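Local coordinates for putative lipoprotein (Bacteroides thetaiotaomicron, PDB 4Q1Z), which is of unknown function, a putative lipoprotein of the DUF4876 family that folds into two beta-rich domains, at residues H242-E250 with P279-T287; S260-I268 with D309-E317. All coordinates share one frame; numbering follows the deposited sequence.

Contact 1: residues H242-E250 with P279-T287; sequences HVFYQGKAE and PVNDENMKT
The ammonium group of Lys286 donates to the carbonyl of Gly247. NZ lies 3.0 Å from Gly247 O, in the carbonyl plane and on a lone pair. A weak second bond runs from the same NZ to Val280 O. The Phe244 ring meets Pro279. Its CD2 lies 3.7 Å from Pro279 CB, and CE2 comes within 3.4 Å of Pro279 O at the ring edge. CG of Phe244 stands anti to the backbone N (chi1 172°), which sets the CD2-CE2 edge against Pro279. The two methyls of Val280 touch the other backbone: CG2 lies 3.3 Å from Val243 O, and CG1 packs 3.8 Å from Ala249 N. Gly247 belongs to a type I' beta turn from Tyr245 to Lys248, closed by two backbone bonds between those residues. Its positive phi suits glycine. With an alanine in place of Lys286, the Gly247 carbonyl would probably lose its ammonium mate and the turn its polar tie to 279-287. Further out, Val243 and Phe244 form a classic beta bulge opposite Val178. His242 ND1 bonds to Ala249 O at 2.8 Å, joining the strand to the chain beyond the turn. Lys286 also makes a cation-pi contact with Tyr298.

Contact 2: residues S260-I268 with D309-E317; sequences SVFGGAYVI and DAVEAVNNE
Strands 265-268 and 309-312 run antiparallel, their axes 4.7 Å apart at closest approach, with Tyr266-Val311 and Ile268-Asp309 as hydrogen-bonded pairs. They form an antiparallel edge pair of the large mixed sheet, in which 307-312 is an outermost strand within this chain. Tyr266 N to Val311 O measures 3.0 Å, and Val311 N returns a bond to Tyr266 O. Ile268 N bonds to Asp309 O, while the return bond from Asp309 N is weak. Ala313 N extends the ladder to Gly264 O at 3.0 Å. Val267 and Ala310 share one face with Ala265 and Glu312; Val267 CG1 touches Ala310 CB at 3.7 Å. On the other face, Tyr266 holds CG anti to the carbonyl carbon (chi1 -41°). The ring meets the partner strand obliquely: CD2 lies 3.6 Å from Val311 O, and CE2 lies 4.2 Å from Ala313 CB. Tyr266 OH accepts from Gly264 N at 3.0 Å, so the ring reaches back along its own chain. A CB on Gly263 would clash with the Ala313-Val314 backbone. Past the strands, the Asn315 and Phe262 side chains cross obliquely, with amide and ring planes only 17° apart, and ND2 of Asn315 approaches Phe262 CD1 to 3.4 Å. A water lies within hydrogen-bonding range of both Gly263 O and Asn315 OD1. The buried carboxylates have mates beyond the strands: Glu312 pairs with Arg324 and Lys323, and Asp309 with Arg347 and the backbone N of Phe110. Those cationic partners would probably favour the ionised form of both acids.

In the fold
The chain first builds a seven-stranded sheet, then enters the larger mixed sheet at strand 108-114. Strand 238-245 leads into the first half of contact 1. Strand 265-269 follows and supplies the first half of contact 2. The chain then returns at 279-287 to close contact 1, and at 309-317 to close contact 2. The two loops therefore cross, because their segments alternate. Contact 1 brings the C-terminal end of strand 238-245, an interior strand of the large sheet, and the turn after it against the segment leading into strand 286-287 of the small three-stranded sheet. Contact 2 pairs the outermost strand 307-312 with its neighbour inside the large sheet. The contact centres lie about 22 Å apart.

Contact 1: residues H242-E250 with P279-T287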
ATOM      1  N   HIS A 242       1.874 -18.003   9.190  1.00 48.64           N
ATOM      2  CA  HIS A 242       2.629 -18.609   8.092  1.00 47.14           C
ATOM      3  C   HIS A 242       1.673 -19.415   7.216  1.00 51.93           C
ATOM      4  O   HIS A 242       0.819 -20.148   7.749  1.00 54.30           O
ATOM      5  CB  HIS A 242       3.774 -19.483   8.607  1.00 47.53           C
ATOM      6  CG  HIS A 242       4.712 -19.921   7.520  1.00 49.47           C
ATOM      7  ND1 HIS A 242       4.629 -21.187   6.959  1.00 50.80           N
ATOM      8  CD2 HIS A 242       5.675 -19.223   6.880  1.00 49.12           C
ATOM      9  CE1 HIS A 242       5.573 -21.227   6.037  1.00 49.20           C
ATOM     10  NE2 HIS A 242       6.237 -20.078   5.966  1.00 48.96           N
ATOM     11  N   VAL A 243       1.785 -19.240   5.878  1.00 45.51           N
ATOM     12  CA  VAL A 243       0.901 -19.877   4.912  1.00 44.88           C
ATOM     13  C   VAL A 243       1.630 -20.913   4.052  1.00 49.55           C
ATOM     14  O   VAL A 243       1.142 -22.038   3.950  1.00 51.11           O
ATOM     15  CB  VAL A 243       0.146 -18.842   4.027  1.00 46.72           C
ATOM     16  CG1 VAL A 243      -0.663 -19.528   2.930  1.00 45.98           C
ATOM     17  CG2 VAL A 243      -0.765 -17.958   4.874  1.00 46.73           C
ATOM     18  N   PHE A 244       2.720 -20.529   3.376  1.00 43.85           N
ATOM     19  CA  PHE A 244       3.377 -21.416   2.434  1.00 43.16           C
ATOM     20  C   PHE A 244       4.855 -21.171   2.329  1.00 46.61           C
ATOM     21  O   PHE A 244       5.298 -20.035   2.273  1.00 46.29           O
ATOM     22  CB  PHE A 244       2.742 -21.226   1.027  1.00 45.02           C
ATOM     23  CG  PHE A 244       3.418 -21.923  -0.144  1.00 46.32           C
ATOM     24  CD1 PHE A 244       4.568 -21.391  -0.728  1.00 47.85           C
ATOM     25  CD2 PHE A 244       2.857 -23.059  -0.717  1.00 47.35           C
ATOM     26  CE1 PHE A 244       5.173 -22.027  -1.814  1.00 48.33           C
ATOM     27  CE2 PHE A 244       3.435 -23.658  -1.838  1.00 48.79           C
ATOM     28  CZ  PHE A 244       4.601 -23.160  -2.355  1.00 46.45           C
ATOM     29  N   TYR A 245       5.606 -22.262   2.237  1.00 44.63           N
ATOM     30  CA  TYR A 245       7.042 -22.310   2.002  1.00 44.51           C
ATOM     31  C   TYR A 245       7.334 -23.679   1.486  1.00 48.85           C
ATOM     32  O   TYR A 245       6.922 -24.650   2.110  1.00 49.00           O
ATOM     33  CB  TYR A 245       7.890 -21.956   3.235  1.00 45.94           C
ATOM     34  CG  TYR A 245       9.367 -21.859   2.924  1.00 48.03           C
ATOM     35  CD1 TYR A 245       9.856 -20.882   2.059  1.00 48.40           C
ATOM     36  CD2 TYR A 245      10.279 -22.762   3.475  1.00 50.51           C
ATOM     37  CE1 TYR A 245      11.215 -20.801   1.746  1.00 46.70           C
ATOM     38  CE2 TYR A 245      11.644 -22.692   3.165  1.00 51.93           C
ATOM     39  CZ  TYR A 245      12.107 -21.696   2.311  1.00 59.01           C
ATOM     40  OH  TYR A 245      13.450 -21.586   2.012  1.00 61.60           O
ATOM     41  N   GLN A 246       7.921 -23.741   0.280  1.00 45.13           N
ATOM     42  CA  GLN A 246       8.351 -24.931  -0.445  1.00 46.64           C
ATOM     43  C   GLN A 246       7.276 -26.058  -0.492  1.00 54.58           C
ATOM     44  O   GLN A 246       7.565 -27.236  -0.238  1.00 57.35           O
ATOM     45  CB  GLN A 246       9.692 -25.431   0.129  1.00 47.65           C
ATOM     46  CG  GLN A 246      10.817 -24.472  -0.242  1.00 60.73           C
ATOM     47  CD  GLN A 246      12.181 -24.864   0.247  1.00 71.00           C
ATOM     48  OE1 GLN A 246      12.360 -25.817   1.013  1.00 61.08           O
ATOM     49  NE2 GLN A 246      13.181 -24.130  -0.226  1.00 59.69           N
ATOM     50  N   GLY A 247       6.059 -25.673  -0.854  1.00 50.05           N
ATOM     51  CA  GLY A 247       4.914 -26.574  -0.975  1.00 50.74           C
ATOM     52  C   GLY A 247       4.206 -26.941   0.318  1.00 55.66           C
ATOM     53  O   GLY A 247       3.221 -27.674   0.281  1.00 56.38           O
ATOM     54  N   LYS A 248       4.697 -26.453   1.467  1.00 52.63           N
ATOM     55  CA  LYS A 248       4.170 -26.811   2.784  1.00 53.11           C
ATOM     56  C   LYS A 248       3.627 -25.607   3.571  1.00 55.98           C
ATOM     57  O   LYS A 248       3.989 -24.465   3.296  1.00 54.28           O
ATOM     58  CB  LYS A 248       5.280 -27.509   3.599  1.00 56.20           C
ATOM     59  CG  LYS A 248       5.548 -28.953   3.189  1.00 68.30           C
ATOM     60  CD  LYS A 248       6.730 -29.501   3.970  1.00 89.42           C
ATOM     61  CE  LYS A 248       6.660 -30.993   4.219  1.00110.25           C
ATOM     62  NZ  LYS A 248       7.695 -31.442   5.195  1.00118.36           N
ATOM     63  N   ALA A 249       2.758 -25.894   4.558  1.00 53.18           N
ATOM     64  CA  ALA A 249       2.142 -24.931   5.479  1.00 52.40           C
ATOM     65  C   ALA A 249       3.092 -24.560   6.633  1.00 55.63           C
ATOM     66  O   ALA A 249       2.998 -23.466   7.183  1.00 54.68           O
ATOM     67  CB  ALA A 249       0.859 -25.513   6.041  1.00 53.75           C
ATOM     68  N   GLU A 250       3.994 -25.485   6.996  1.00 53.33           N
ATOM     69  CA  GLU A 250       4.993 -25.337   8.064  1.00 52.66           C
ATOM     70  C   GLU A 250       6.045 -24.317   7.691  1.00 53.57           C
ATOM     71  O   GLU A 250       6.386 -24.176   6.504  1.00 54.11           O
ATOM     72  CB  GLU A 250       5.695 -26.679   8.382  1.00 54.94           C
ATOM     73  CG  GLU A 250       4.774 -27.780   8.876  1.00 66.98           C
ATOM     74  CD  GLU A 250       3.947 -28.450   7.796  1.00 94.70           C
ATOM     75  OE1 GLU A 250       4.494 -28.698   6.695  1.00 82.99           O
ATOM     76  OE2 GLU A 250       2.739 -28.682   8.035  1.00 95.80           O
ATOM     77  N   PRO A 279      -2.375 -22.759  -1.893  1.00 48.58           N
ATOM     78  CA  PRO A 279      -1.132 -23.183  -2.584  1.00 48.13           C
ATOM     79  C   PRO A 279      -0.470 -24.442  -1.989  1.00 51.00           C
ATOM     80  O   PRO A 279       0.392 -25.055  -2.630  1.00 50.54           O
ATOM     81  CB  PRO A 279      -0.219 -21.957  -2.438  1.00 48.68           C
ATOM     82  CG  PRO A 279      -0.686 -21.298  -1.168  1.00 52.33           C
ATOM     83  CD  PRO A 279      -2.194 -21.452  -1.223  1.00 48.74           C
ATOM     84  N   VAL A 280      -0.888 -24.841  -0.780  1.00 46.46           N
ATOM     85  CA  VAL A 280      -0.341 -25.997  -0.073  1.00 45.50           C
ATOM     86  C   VAL A 280      -1.041 -27.286  -0.529  1.00 51.58           C
ATOM     87  O   VAL A 280      -0.363 -28.242  -0.889  1.00 52.46           O
ATOM     88  CB  VAL A 280      -0.449 -25.774   1.454  1.00 48.34           C
ATOM     89  CG1 VAL A 280      -0.043 -27.019   2.244  1.00 48.25           C
ATOM     90  CG2 VAL A 280       0.380 -24.554   1.875  1.00 47.20           C
ATOM     91  N   ASN A 281      -2.374 -27.314  -0.530  1.00 49.09           N
ATOM     92  CA  ASN A 281      -3.129 -28.521  -0.857  1.00 50.63           C
ATOM     93  C   ASN A 281      -3.635 -28.562  -2.290  1.00 56.93           C
ATOM     94  O   ASN A 281      -3.855 -29.663  -2.801  1.00 58.42           O
ATOM     95  CB  ASN A 281      -4.300 -28.694   0.104  1.00 51.14           C
ATOM     96  CG  ASN A 281      -3.859 -28.700   1.531  1.00 60.65           C
ATOM     97  OD1 ASN A 281      -3.098 -29.572   1.958  1.00 49.31           O
ATOM     98  ND2 ASN A 281      -4.189 -27.631   2.248  1.00 53.13           N
ATOM     99  N   ASP A 282      -3.863 -27.398  -2.929  1.00 53.16           N
ATOM    100  CA  ASP A 282      -4.291 -27.403  -4.328  1.00 53.33           C
ATOM    101  C   ASP A 282      -3.022 -27.413  -5.204  1.00 54.73           C
ATOM    102  O   ASP A 282      -2.259 -26.434  -5.200  1.00 50.96           O
ATOM    103  CB  ASP A 282      -5.230 -26.215  -4.655  1.00 54.27           C
ATOM    104  CG  ASP A 282      -5.736 -26.179  -6.087  1.00 57.34           C
ATOM    105  OD1 ASP A 282      -5.592 -27.201  -6.799  1.00 58.18           O
ATOM    106  OD2 ASP A 282      -6.269 -25.132  -6.499  1.00 58.49           O
ATOM    107  N   GLU A 283      -2.790 -28.553  -5.908  1.00 51.81           N
ATOM    108  CA  GLU A 283      -1.614 -28.794  -6.761  1.00 50.57           C
ATOM    109  C   GLU A 283      -1.624 -27.843  -7.957  1.00 53.52           C
ATOM    110  O   GLU A 283      -0.566 -27.517  -8.492  1.00 53.73           O
ATOM    111  CB  GLU A 283      -1.536 -30.274  -7.206  1.00 53.41           C
ATOM    112  CG  GLU A 283      -0.845 -31.209  -6.213  1.00 61.21           C
ATOM    113  CD  GLU A 283      -0.803 -32.694  -6.557  1.00 88.66           C
ATOM    114  OE1 GLU A 283      -0.457 -33.041  -7.711  1.00 98.88           O
ATOM    115  OE2 GLU A 283      -1.101 -33.518  -5.662  1.00 83.52           O
ATOM    116  N   ASN A 284      -2.808 -27.335  -8.332  1.00 49.71           N
ATOM    117  CA  ASN A 284      -2.943 -26.364  -9.419  1.00 48.12           C
ATOM    118  C   ASN A 284      -2.408 -24.992  -9.005  1.00 52.63           C
ATOM    119  O   ASN A 284      -2.136 -24.168  -9.882  1.00 54.62           O
ATOM    120  CB  ASN A 284      -4.405 -26.252  -9.845  1.00 45.20           C
ATOM    121  CG  ASN A 284      -4.961 -27.536 -10.411  1.00 63.93           C
ATOM    122  OD1 ASN A 284      -4.453 -28.087 -11.389  1.00 59.94           O
ATOM    123  ND2 ASN A 284      -6.030 -28.040  -9.814  1.00 53.86           N
HETATM  124  N   MSE A 285      -2.296 -24.726  -7.667  1.00 46.74           N
HETATM  125  CA  MSE A 285      -1.830 -23.459  -7.090  1.00 42.51           C
HETATM  126  C   MSE A 285      -0.344 -23.499  -6.693  1.00 48.79           C
HETATM  127  O   MSE A 285       0.154 -22.549  -6.076  1.00 49.07           O
HETATM  128  CB  MSE A 285      -2.698 -23.034  -5.896  1.00 42.72           C
HETATM  129  CG  MSE A 285      -3.983 -22.277  -6.305  1.00 47.91           C
HETATM  130 SE   MSE A 285      -3.854 -21.032  -7.856  0.75 50.19          SE
HETATM  131  CE  MSE A 285      -5.010 -21.901  -8.958  1.00 47.84           C
ATOM    132  N   LYS A 286       0.370 -24.569  -7.054  1.00 46.10           N
ATOM    133  CA  LYS A 286       1.791 -24.630  -6.740  1.00 45.80           C
ATOM    134  C   LYS A 286       2.574 -25.279  -7.876  1.00 52.74           C
ATOM    135  O   LYS A 286       2.034 -26.136  -8.576  1.00 55.00           O
ATOM    136  CB  LYS A 286       2.065 -25.322  -5.405  1.00 47.05           C
ATOM    137  CG  LYS A 286       1.571 -26.762  -5.304  1.00 51.31           C
ATOM    138  CD  LYS A 286       2.370 -27.448  -4.267  1.00 48.47           C
ATOM    139  CE  LYS A 286       1.542 -28.314  -3.409  1.00 49.04           C
ATOM    140  NZ  LYS A 286       2.390 -28.934  -2.354  1.00 61.76           N
ATOM    141  N   THR A 287       3.837 -24.847  -8.075  1.00 48.94           N
ATOM    142  CA  THR A 287       4.690 -25.381  -9.142  1.00 49.51           C
ATOM    143  C   THR A 287       6.199 -25.257  -8.838  1.00 53.31           C
ATOM    144  O   THR A 287       6.650 -24.387  -8.070  1.00 52.09           O
ATOM    145  CB  THR A 287       4.375 -24.656 -10.488  1.00 59.38           C
ATOM    146  OG1 THR A 287       5.187 -25.204 -11.531  1.00 59.64           O
ATOM    147  CG2 THR A 287       4.583 -23.126 -10.423  1.00 57.15           C
TER

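Contact 2: residues S260-I268 with D309-E317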
ATOM      1  N   SER A 260      15.745 -10.767   0.368  1.00 44.13           N
ATOM      2  CA  SER A 260      17.016 -10.353  -0.252  1.00 43.34           C
ATOM      3  C   SER A 260      17.474  -8.945   0.185  1.00 48.88           C
ATOM      4  O   SER A 260      16.731  -7.966   0.017  1.00 49.74           O
ATOM      5  CB  SER A 260      16.898 -10.403  -1.773  1.00 43.60           C
ATOM      6  OG  SER A 260      18.169 -10.505  -2.387  1.00 49.92           O
ATOM      7  N   VAL A 261      18.703  -8.854   0.750  1.00 44.84           N
ATOM      8  CA  VAL A 261      19.328  -7.585   1.156  1.00 44.04           C
ATOM      9  C   VAL A 261      19.714  -6.798  -0.149  1.00 49.16           C
ATOM     10  O   VAL A 261      20.023  -5.604  -0.091  1.00 50.67           O
ATOM     11  CB  VAL A 261      20.512  -7.758   2.162  1.00 47.85           C
ATOM     12  CG1 VAL A 261      20.051  -8.427   3.465  1.00 46.89           C
ATOM     13  CG2 VAL A 261      21.688  -8.520   1.546  1.00 47.54           C
ATOM     14  N   PHE A 262      19.617  -7.462  -1.328  1.00 43.58           N
ATOM     15  CA  PHE A 262      19.809  -6.835  -2.637  1.00 42.68           C
ATOM     16  C   PHE A 262      18.508  -6.285  -3.215  1.00 45.91           C
ATOM     17  O   PHE A 262      18.516  -5.807  -4.327  1.00 47.86           O
ATOM     18  CB  PHE A 262      20.349  -7.850  -3.638  1.00 44.85           C
ATOM     19  CG  PHE A 262      21.748  -8.326  -3.397  1.00 47.67           C
ATOM     20  CD1 PHE A 262      22.837  -7.510  -3.686  1.00 51.79           C
ATOM     21  CD2 PHE A 262      21.988  -9.609  -2.921  1.00 49.71           C
ATOM     22  CE1 PHE A 262      24.148  -7.960  -3.476  1.00 53.83           C
ATOM     23  CE2 PHE A 262      23.297 -10.069  -2.725  1.00 53.81           C
ATOM     24  CZ  PHE A 262      24.369  -9.242  -3.007  1.00 53.03           C
ATOM     25  N   GLY A 263      17.397  -6.420  -2.513  1.00 40.66           N
ATOM     26  CA  GLY A 263      16.089  -6.031  -3.007  1.00 39.07           C
ATOM     27  C   GLY A 263      15.279  -7.260  -3.340  1.00 44.99           C
ATOM     28  O   GLY A 263      15.718  -8.139  -4.101  1.00 43.45           O
ATOM     29  N   GLY A 264      14.108  -7.333  -2.724  1.00 44.12           N
ATOM     30  CA  GLY A 264      13.149  -8.406  -2.948  1.00 42.48           C
ATOM     31  C   GLY A 264      11.964  -7.892  -3.731  1.00 43.40           C
ATOM     32  O   GLY A 264      11.840  -6.681  -3.937  1.00 41.50           O
ATOM     33  N   ALA A 265      11.115  -8.823  -4.215  1.00 40.47           N
ATOM     34  CA  ALA A 265       9.871  -8.525  -4.924  1.00 40.58           C
ATOM     35  C   ALA A 265       8.733  -8.817  -3.928  1.00 46.14           C
ATOM     36  O   ALA A 265       8.587  -9.955  -3.473  1.00 44.81           O
ATOM     37  CB  ALA A 265       9.763  -9.355  -6.196  1.00 41.08           C
ATOM     38  N   TYR A 266       8.025  -7.756  -3.491  1.00 43.31           N
ATOM     39  CA  TYR A 266       6.993  -7.811  -2.431  1.00 42.48           C
ATOM     40  C   TYR A 266       5.603  -7.640  -2.977  1.00 45.86           C
ATOM     41  O   TYR A 266       5.382  -6.768  -3.807  1.00 45.17           O
ATOM     42  CB  TYR A 266       7.263  -6.686  -1.385  1.00 43.33           C
ATOM     43  CG  TYR A 266       8.736  -6.522  -1.049  1.00 45.10           C
ATOM     44  CD1 TYR A 266       9.422  -7.502  -0.326  1.00 45.44           C
ATOM     45  CD2 TYR A 266       9.458  -5.419  -1.503  1.00 47.04           C
ATOM     46  CE1 TYR A 266      10.787  -7.387  -0.062  1.00 44.93           C
ATOM     47  CE2 TYR A 266      10.821  -5.271  -1.199  1.00 48.80           C
ATOM     48  CZ  TYR A 266      11.487  -6.276  -0.505  1.00 52.92           C
ATOM     49  OH  TYR A 266      12.831  -6.184  -0.227  1.00 56.00           O
ATOM     50  N   VAL A 267       4.648  -8.430  -2.476  1.00 42.48           N
ATOM     51  CA  VAL A 267       3.231  -8.307  -2.841  1.00 41.29           C
ATOM     52  C   VAL A 267       2.344  -8.444  -1.608  1.00 43.39           C
ATOM     53  O   VAL A 267       2.628  -9.238  -0.710  1.00 40.26           O
ATOM     54  CB  VAL A 267       2.721  -9.290  -3.960  1.00 44.89           C
ATOM     55  CG1 VAL A 267       3.335  -8.987  -5.326  1.00 45.34           C
ATOM     56  CG2 VAL A 267       2.905 -10.756  -3.581  1.00 43.90           C
ATOM     57  N   ILE A 268       1.223  -7.708  -1.616  1.00 41.82           N
ATOM     58  CA  ILE A 268       0.128  -7.861  -0.664  1.00 41.42           C
ATOM     59  C   ILE A 268      -1.090  -8.162  -1.513  1.00 45.90           C
ATOM     60  O   ILE A 268      -1.281  -7.527  -2.564  1.00 46.07           O
ATOM     61  CB  ILE A 268      -0.088  -6.743   0.378  1.00 44.50           C
ATOM     62  CG1 ILE A 268      -0.147  -5.318  -0.264  1.00 44.60           C
ATOM     63  CG2 ILE A 268       0.950  -6.890   1.538  1.00 43.84           C
ATOM     64  CD1 ILE A 268      -0.802  -4.266   0.574  1.00 46.44           C
ATOM     65  N   ASP A 309      -1.060  -4.460  -3.972  1.00 46.11           N
ATOM     66  CA  ASP A 309       0.150  -3.691  -4.283  1.00 45.02           C
ATOM     67  C   ASP A 309       1.351  -4.623  -4.480  1.00 48.31           C
ATOM     68  O   ASP A 309       1.457  -5.644  -3.806  1.00 49.54           O
ATOM     69  CB  ASP A 309       0.467  -2.600  -3.220  1.00 46.37           C
ATOM     70  CG  ASP A 309       1.461  -1.489  -3.645  1.00 49.19           C
ATOM     71  OD1 ASP A 309       1.565  -1.200  -4.854  1.00 47.47           O
ATOM     72  OD2 ASP A 309       2.048  -0.850  -2.759  1.00 54.16           O
ATOM     73  N   ALA A 310       2.266  -4.235  -5.381  1.00 43.41           N
ATOM     74  CA  ALA A 310       3.512  -4.930  -5.699  1.00 42.10           C
ATOM     75  C   ALA A 310       4.659  -3.949  -5.840  1.00 43.74           C
ATOM     76  O   ALA A 310       4.485  -2.882  -6.414  1.00 42.38           O
ATOM     77  CB  ALA A 310       3.352  -5.724  -6.977  1.00 43.12           C
ATOM     78  N   VAL A 311       5.827  -4.281  -5.271  1.00 41.55           N
ATOM     79  CA  VAL A 311       7.046  -3.454  -5.329  1.00 40.97           C
ATOM     80  C   VAL A 311       8.230  -4.323  -5.758  1.00 45.15           C
ATOM     81  O   VAL A 311       8.614  -5.262  -5.045  1.00 46.38           O
ATOM     82  CB  VAL A 311       7.354  -2.702  -3.995  1.00 43.84           C
ATOM     83  CG1 VAL A 311       8.598  -1.807  -4.127  1.00 42.67           C
ATOM     84  CG2 VAL A 311       6.153  -1.884  -3.542  1.00 43.61           C
ATOM     85  N   GLU A 312       8.838  -3.976  -6.898  1.00 40.95           N
ATOM     86  CA  GLU A 312      10.015  -4.683  -7.420  1.00 39.34           C
ATOM     87  C   GLU A 312      11.289  -3.989  -6.986  1.00 43.65           C
ATOM     88  O   GLU A 312      11.705  -3.033  -7.636  1.00 42.00           O
ATOM     89  CB  GLU A 312       9.966  -4.781  -8.964  1.00 39.99           C
ATOM     90  CG  GLU A 312      11.129  -5.528  -9.594  1.00 43.17           C
ATOM     91  CD  GLU A 312      10.784  -6.905 -10.116  1.00 60.68           C
ATOM     92  OE1 GLU A 312       9.874  -6.989 -10.972  1.00 48.56           O
ATOM     93  OE2 GLU A 312      11.437  -7.894  -9.701  1.00 46.79           O
ATOM     94  N   ALA A 313      11.948  -4.490  -5.925  1.00 42.01           N
ATOM     95  CA  ALA A 313      13.251  -3.922  -5.569  1.00 41.97           C
ATOM     96  C   ALA A 313      14.326  -4.840  -6.125  1.00 46.91           C
ATOM     97  O   ALA A 313      14.109  -6.060  -6.278  1.00 44.98           O
ATOM     98  CB  ALA A 313      13.401  -3.707  -4.071  1.00 42.64           C
ATOM     99  N   VAL A 314      15.443  -4.217  -6.561  1.00 44.44           N
ATOM    100  CA  VAL A 314      16.590  -4.871  -7.198  1.00 42.93           C
ATOM    101  C   VAL A 314      17.898  -4.254  -6.667  1.00 50.09           C
ATOM    102  O   VAL A 314      17.863  -3.256  -5.938  1.00 50.93           O
ATOM    103  CB  VAL A 314      16.528  -4.796  -8.751  1.00 44.93           C
ATOM    104  CG1 VAL A 314      15.362  -5.607  -9.333  1.00 43.44           C
ATOM    105  CG2 VAL A 314      16.529  -3.354  -9.248  1.00 44.24           C
ATOM    106  N   ASN A 315      19.043  -4.882  -7.028  1.00 47.84           N
ATOM    107  CA  ASN A 315      20.415  -4.537  -6.642  1.00 48.87           C
ATOM    108  C   ASN A 315      20.759  -3.085  -6.921  1.00 55.47           C
ATOM    109  O   ASN A 315      21.264  -2.405  -6.043  1.00 55.09           O
ATOM    110  CB  ASN A 315      21.425  -5.431  -7.388  1.00 47.78           C
ATOM    111  CG  ASN A 315      21.281  -6.923  -7.236  1.00 54.05           C
ATOM    112  OD1 ASN A 315      20.205  -7.507  -7.378  1.00 49.47           O
ATOM    113  ND2 ASN A 315      22.395  -7.582  -7.043  1.00 45.63           N
ATOM    114  N   ASN A 316      20.523  -2.636  -8.164  1.00 54.47           N
ATOM    115  CA  ASN A 316      20.829  -1.290  -8.658  1.00 55.35           C
ATOM    116  C   ASN A 316      20.074  -1.031  -9.948  1.00 61.19           C
ATOM    117  O   ASN A 316      19.246  -1.851 -10.332  1.00 60.79           O
ATOM    118  CB  ASN A 316      22.336  -1.106  -8.870  1.00 53.72           C
ATOM    119  CG  ASN A 316      23.013  -2.280  -9.491  1.00 65.24           C
ATOM    120  OD1 ASN A 316      22.674  -2.711 -10.586  1.00 64.17           O
ATOM    121  ND2 ASN A 316      23.941  -2.870  -8.759  1.00 55.39           N
ATOM    122  N   GLU A 317      20.362   0.090 -10.625  1.00 60.17           N
ATOM    123  CA  GLU A 317      19.676   0.491 -11.858  1.00 61.61           C
ATOM    124  C   GLU A 317      19.969  -0.427 -13.082  1.00 67.62           C
ATOM    125  O   GLU A 317      19.302  -0.276 -14.116  1.00 67.27           O
ATOM    126  CB  GLU A 317      19.975   1.958 -12.210  1.00 64.22           C
ATOM    127  CG  GLU A 317      21.438   2.375 -12.121  1.00 81.15           C
ATOM    128  CD  GLU A 317      21.908   2.847 -10.757  1.00107.88           C
ATOM    129  OE1 GLU A 317      22.245   1.980  -9.917  1.00 83.66           O
ATOM    130  OE2 GLU A 317      21.961   4.081 -10.536  1.00107.33           O
TER
HETATM  131  O   HOH W   1      17.792  -8.398  -6.139  1.00 53.33           O